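PDB 7CBC: De novo designed switch protein caging a hemagglutinin binder (sCageHA267_1S), which holds a hemagglutinin-binding domain in a caged state within a designed helical switch, probably releasing it for sensing when the cage is opened. Local coordinates for residues L4-L18 and E81-I93. Residues are numbered along the deposited sequence; the frame is centred on the assembly and turned at random.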
loop_
_atom_site.group_PDB
_atom_site.type_symbol
_atom_site.label_atom_id
_atom_site.label_comp_id
_atom_site.label_asym_id
_atom_site.label_seq_id
_atom_site.Cartn_x
_atom_site.Cartn_y
_atom_site.Cartn_z
ATOM N N LEU A 4 29.106 -6.074 -6.532
ATOM C CA LEU A 4 28.191 -5.023 -6.958
ATOM C C LEU A 4 26.801 -5.582 -7.236
ATOM O O LEU A 4 25.795 -4.909 -6.993
ATOM C CB LEU A 4 28.739 -4.312 -8.186
ATOM C CG LEU A 4 29.419 -2.968 -7.924
ATOM C CD1 LEU A 4 30.377 -3.045 -6.746
ATOM C CD2 LEU A 4 30.123 -2.463 -9.163
ATOM N N ALA A 5 26.723 -6.810 -7.745
ATOM C CA ALA A 5 25.420 -7.436 -7.918
ATOM C C ALA A 5 24.761 -7.707 -6.573
ATOM O O ALA A 5 23.544 -7.544 -6.428
ATOM C CB ALA A 5 25.556 -8.727 -8.720
ATOM N N ARG A 6 25.546 -8.134 -5.578
ATOM C CA ARG A 6 24.976 -8.395 -4.261
ATOM C C ARG A 6 24.490 -7.117 -3.612
ATOM O O ARG A 6 23.535 -7.133 -2.831
ATOM C CB ARG A 6 26.003 -9.058 -3.352
ATOM C CG ARG A 6 26.398 -10.425 -3.792
ATOM C CD ARG A 6 27.355 -11.066 -2.797
ATOM N NE ARG A 6 26.686 -12.189 -2.168
ATOM C CZ ARG A 6 26.722 -13.427 -2.655
ATOM N NH1 ARG A 6 27.399 -13.687 -3.770
ATOM N NH2 ARG A 6 26.073 -14.405 -2.038
ATOM N N LYS A 7 25.149 -6.008 -3.910
ATOM C CA LYS A 7 24.749 -4.739 -3.334
ATOM C C LYS A 7 23.436 -4.268 -3.944
ATOM O O LYS A 7 22.552 -3.795 -3.225
ATOM C CB LYS A 7 25.913 -3.750 -3.503
ATOM C CG LYS A 7 25.686 -2.250 -3.348
ATOM C CD LYS A 7 24.500 -1.810 -2.488
ATOM C CE LYS A 7 24.443 -2.280 -1.049
ATOM N NZ LYS A 7 23.099 -1.929 -0.514
ATOM N N LEU A 8 23.263 -4.448 -5.253
ATOM C CA LEU A 8 22.007 -4.089 -5.896
ATOM C C LEU A 8 20.845 -4.887 -5.325
ATOM O O LEU A 8 19.822 -4.315 -4.925
ATOM C CB LEU A 8 22.117 -4.299 -7.404
ATOM C CG LEU A 8 23.021 -3.262 -8.052
ATOM C CD1 LEU A 8 23.438 -3.701 -9.457
ATOM C CD2 LEU A 8 22.307 -1.926 -8.075
ATOM N N LEU A 9 20.986 -6.213 -5.269
ATOM C CA LEU A 9 19.928 -7.034 -4.696
ATOM C C LEU A 9 19.656 -6.641 -3.249
ATOM O O LEU A 9 18.504 -6.602 -2.814
ATOM C CB LEU A 9 20.301 -8.510 -4.798
ATOM C CG LEU A 9 19.259 -9.529 -4.351
ATOM C CD1 LEU A 9 17.974 -9.393 -5.165
ATOM C CD2 LEU A 9 19.825 -10.942 -4.471
ATOM N N GLU A 10 20.708 -6.322 -2.499
ATOM C CA GLU A 10 20.547 -5.894 -1.116
ATOM C C GLU A 10 19.763 -4.581 -1.029
ATOM O O GLU A 10 18.909 -4.409 -0.145
ATOM C CB GLU A 10 21.938 -5.787 -0.487
ATOM C CG GLU A 10 22.051 -5.183 0.893
ATOM C CD GLU A 10 23.497 -4.739 1.171
ATOM O OE1 GLU A 10 23.704 -3.588 1.627
ATOM O OE2 GLU A 10 24.430 -5.536 0.900
ATOM N N ALA A 11 19.999 -3.658 -1.964
ATOM C CA ALA A 11 19.173 -2.457 -2.032
ATOM C C ALA A 11 17.716 -2.808 -2.318
ATOM O O ALA A 11 16.800 -2.322 -1.642
ATOM C CB ALA A 11 19.718 -1.504 -3.096
ATOM N N SER A 12 17.484 -3.667 -3.314
ATOM C CA SER A 12 16.120 -3.943 -3.754
ATOM C C SER A 12 15.296 -4.619 -2.665
ATOM O O SER A 12 14.141 -4.241 -2.429
ATOM C CB SER A 12 16.150 -4.799 -5.018
ATOM O OG SER A 12 16.410 -3.980 -6.139
ATOM N N THR A 13 15.859 -5.622 -1.996
ATOM C CA THR A 13 15.100 -6.298 -0.946
ATOM C C THR A 13 14.848 -5.362 0.232
ATOM O O THR A 13 13.735 -5.328 0.780
ATOM C CB THR A 13 15.822 -7.576 -0.497
ATOM O OG1 THR A 13 17.134 -7.263 -0.017
ATOM C CG2 THR A 13 15.957 -8.570 -1.663
ATOM N N LYS A 14 15.846 -4.566 0.614
ATOM C CA LYS A 14 15.632 -3.594 1.685
ATOM C C LYS A 14 14.554 -2.581 1.316
ATOM O O LYS A 14 13.744 -2.184 2.164
ATOM C CB LYS A 14 16.943 -2.885 2.017
ATOM C CG LYS A 14 17.874 -3.743 2.854
ATOM C CD LYS A 14 18.535 -2.950 3.960
ATOM C CE LYS A 14 19.878 -2.407 3.520
ATOM N NZ LYS A 14 20.763 -2.145 4.704
ATOM N N LEU A 15 14.541 -2.135 0.059
ATOM C CA LEU A 15 13.491 -1.232 -0.383
ATOM C C LEU A 15 12.136 -1.918 -0.391
ATOM O O LEU A 15 11.110 -1.275 -0.108
ATOM C CB LEU A 15 13.825 -0.687 -1.765
ATOM C CG LEU A 15 14.951 0.352 -1.783
ATOM C CD1 LEU A 15 15.029 0.934 -3.163
ATOM C CD2 LEU A 15 14.734 1.456 -0.753
ATOM N N GLN A 16 12.101 -3.220 -0.699
ATOM C CA GLN A 16 10.826 -3.921 -0.653
ATOM C C GLN A 16 10.317 -4.036 0.779
ATOM O O GLN A 16 9.130 -3.810 1.035
ATOM C CB GLN A 16 10.937 -5.295 -1.305
ATOM C CG GLN A 16 9.640 -6.078 -1.208
ATOM C CD GLN A 16 9.542 -7.216 -2.201
ATOM O OE1 GLN A 16 9.917 -8.351 -1.900
ATOM N NE2 GLN A 16 9.015 -6.925 -3.390
ATOM N N ARG A 17 11.197 -4.360 1.729
ATOM C CA ARG A 17 10.781 -4.400 3.131
ATOM C C ARG A 17 10.176 -3.067 3.549
ATOM O O ARG A 17 9.103 -3.014 4.168
ATOM C CB ARG A 17 11.976 -4.751 4.021
ATOM C CG ARG A 17 11.648 -4.904 5.516
ATOM C CD ARG A 17 10.404 -5.760 5.759
ATOM N NE ARG A 17 10.546 -7.150 5.329
ATOM C CZ ARG A 17 9.565 -8.047 5.382
ATOM N NH1 ARG A 17 8.378 -7.692 5.860
ATOM N NH2 ARG A 17 9.765 -9.291 4.961
ATOM N N LEU A 18 10.861 -1.978 3.209
ATOM C CA LEU A 18 10.364 -0.647 3.506
ATOM C C LEU A 18 8.943 -0.457 2.990
ATOM O O LEU A 18 8.071 0.049 3.705
ATOM C CB LEU A 18 11.300 0.379 2.882
ATOM C CG LEU A 18 10.872 1.827 3.092
ATOM C CD1 LEU A 18 12.124 2.587 3.471
ATOM C CD2 LEU A 18 10.237 2.421 1.836
ATOM N N GLU A 81 14.239 7.109 4.413
ATOM C CA GLU A 81 14.945 5.840 4.509
ATOM C C GLU A 81 15.190 5.235 3.136
ATOM O O GLU A 81 16.187 4.526 2.945
ATOM C CB GLU A 81 14.175 4.864 5.397
ATOM C CG GLU A 81 14.914 3.552 5.613
ATOM C CD GLU A 81 14.191 2.618 6.544
ATOM O OE1 GLU A 81 13.022 2.892 6.867
ATOM O OE2 GLU A 81 14.794 1.613 6.961
ATOM N N SER A 82 14.303 5.495 2.170
ATOM C CA SER A 82 14.558 5.056 0.800
ATOM C C SER A 82 15.833 5.694 0.266
ATOM O O SER A 82 16.643 5.033 -0.397
ATOM C CB SER A 82 13.365 5.399 -0.106
ATOM O OG SER A 82 12.230 4.554 0.129
ATOM N N GLU A 83 16.022 6.982 0.562
ATOM C CA GLU A 83 17.160 7.747 0.079
ATOM C C GLU A 83 18.443 7.342 0.790
ATOM O O GLU A 83 19.528 7.440 0.206
ATOM C CB GLU A 83 16.875 9.242 0.263
ATOM C CG GLU A 83 18.078 10.168 0.126
ATOM C CD GLU A 83 17.753 11.611 0.503
ATOM O OE1 GLU A 83 18.398 12.523 -0.053
ATOM O OE2 GLU A 83 16.855 11.837 1.350
ATOM N N LYS A 84 18.339 6.882 2.040
ATOM C CA LYS A 84 19.504 6.342 2.729
ATOM C C LYS A 84 19.894 4.985 2.153
ATOM O O LYS A 84 21.077 4.722 1.919
ATOM C CB LYS A 84 19.233 6.235 4.232
ATOM C CG LYS A 84 19.912 5.035 4.916
ATOM C CD LYS A 84 21.441 5.166 4.983
ATOM C CE LYS A 84 22.124 3.825 5.306
ATOM N NZ LYS A 84 21.834 2.725 4.315
ATOM N N ILE A 85 18.916 4.104 1.929
ATOM C CA ILE A 85 19.220 2.791 1.370
ATOM C C ILE A 85 19.853 2.938 -0.006
ATOM O O ILE A 85 20.862 2.291 -0.323
ATOM C CB ILE A 85 17.952 1.921 1.326
ATOM C CG1 ILE A 85 17.521 1.539 2.741
ATOM C CG2 ILE A 85 18.165 0.680 0.462
ATOM C CD1 ILE A 85 16.090 1.038 2.804
ATOM N N LEU A 86 19.284 3.809 -0.843
ATOM C CA LEU A 86 19.875 4.020 -2.159
ATOM C C LEU A 86 21.241 4.691 -2.065
ATOM O O LEU A 86 22.041 4.582 -3.005
ATOM C CB LEU A 86 18.916 4.827 -3.039
ATOM C CG LEU A 86 17.685 3.986 -3.425
ATOM C CD1 LEU A 86 16.418 4.826 -3.640
ATOM C CD2 LEU A 86 17.981 3.149 -4.650
ATOM N N GLU A 87 21.540 5.343 -0.935
ATOM C CA GLU A 87 22.805 6.050 -0.782
ATOM C C GLU A 87 23.929 5.102 -0.394
ATOM O O GLU A 87 25.036 5.185 -0.938
ATOM C CB GLU A 87 22.671 7.172 0.248
ATOM C CG GLU A 87 22.510 8.528 -0.390
ATOM C CD GLU A 87 23.541 8.782 -1.477
ATOM O OE1 GLU A 87 24.748 8.596 -1.212
ATOM O OE2 GLU A 87 23.143 9.154 -2.607
ATOM N N GLU A 88 23.668 4.200 0.554
ATOM C CA GLU A 88 24.631 3.140 0.819
ATOM C C GLU A 88 24.911 2.348 -0.448
ATOM O O GLU A 88 26.061 2.008 -0.744
ATOM C CB GLU A 88 24.115 2.225 1.927
ATOM C CG GLU A 88 24.830 0.887 2.005
ATOM C CD GLU A 88 24.453 0.090 3.245
ATOM O OE1 GLU A 88 25.099 -0.951 3.489
ATOM O OE2 GLU A 88 23.515 0.516 3.959
ATOM N N ALA A 89 23.864 2.057 -1.217
ATOM C CA ALA A 89 24.044 1.375 -2.492
ATOM C C ALA A 89 24.894 2.201 -3.444
ATOM O O ALA A 89 25.842 1.692 -4.053
ATOM C CB ALA A 89 22.682 1.065 -3.114
ATOM N N ARG A 90 24.568 3.485 -3.578
ATOM C CA ARG A 90 25.280 4.352 -4.505
ATOM C C ARG A 90 26.729 4.559 -4.076
ATOM O O ARG A 90 27.612 4.710 -4.928
ATOM C CB ARG A 90 24.532 5.683 -4.618
ATOM C CG ARG A 90 25.051 6.630 -5.681
ATOM C CD ARG A 90 23.952 7.524 -6.255
ATOM N NE ARG A 90 22.939 7.871 -5.260
ATOM C CZ ARG A 90 21.665 7.485 -5.314
ATOM N NH1 ARG A 90 21.226 6.741 -6.323
ATOM N NH2 ARG A 90 20.826 7.847 -4.358
ATOM N N GLU A 91 26.994 4.537 -2.764
ATOM C CA GLU A 91 28.358 4.700 -2.268
ATOM C C GLU A 91 29.275 3.605 -2.801
ATOM O O GLU A 91 30.462 3.844 -3.055
ATOM C CB GLU A 91 28.365 4.700 -0.736
ATOM C CG GLU A 91 29.713 5.067 -0.098
ATOM C CD GLU A 91 30.633 3.866 0.182
ATOM O OE1 GLU A 91 30.406 2.758 -0.359
ATOM O OE2 GLU A 91 31.600 4.040 0.957
ATOM N N ALA A 92 28.754 2.387 -2.940
ATOM C CA ALA A 92 29.557 1.325 -3.528
ATOM C C ALA A 92 29.533 1.375 -5.053
ATOM O O ALA A 92 30.551 1.078 -5.690
ATOM C CB ALA A 92 29.076 -0.039 -3.031
ATOM N N ILE A 93 28.406 1.777 -5.650
ATOM C CA ILE A 93 28.255 1.707 -7.106
ATOM C C ILE A 93 28.910 2.909 -7.782
ATOM O O ILE A 93 29.698 2.753 -8.725
ATOM C CB ILE A 93 26.766 1.593 -7.497
ATOM C CG1 ILE A 93 26.200 0.190 -7.248
ATOM C CG2 ILE A 93 26.545 1.996 -8.952
ATOM C CD1 ILE A 93 27.154 -0.785 -6.626
#
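I85 is an apolar knob in the hole lined by A11, K14, L15 and L18. Its CG2 lies 3.7 Å from L15 CD2, the two side chains running antiparallel alongside each other; a branched residue suits the place because CG2 and CD1 both touch that methyl. L15 turns its other methyl, CD1, across L86 CD2, while the small A11 and A89 meet CB to CB, consistent with the 9.5 Å between the axes of these two segments. S82 OG lies against L18 CD2 and is satisfied by A78 O and the Q112 amide.

Packing is tightest where L4 CG meets I93 CD1 (3.4 Å) and at K7, a second knob among E88, A89, A92 and I93. With CG anti to the backbone N (chi1 163°), K7 presses CD to 3.2 Å from A89 CA, where only a small residue fits, and returns NZ to E10 OE1 (2.8 Å), above the carboxylate plane. Replacing K7 by alanine is likely to open a gap over A89 and leave the E10 carboxylate without its neutralising mate.

The polar flank is looser. E10 OE1 and E88 OE1 stand 3.5 Å apart, their carboxylate planes 74° apart, and lysines suit this side: K7, K14 and K84 probably offset both charges. K84 NZ bonds E88 OE2, whereas K14 NZ reaches it only in a long salt bridge (3.9 Å). Helices 3-46 and 50-93 thus pack antiparallel, knobs-into-holes, in the cage's six-helical bundle, with salt bridges at its edge.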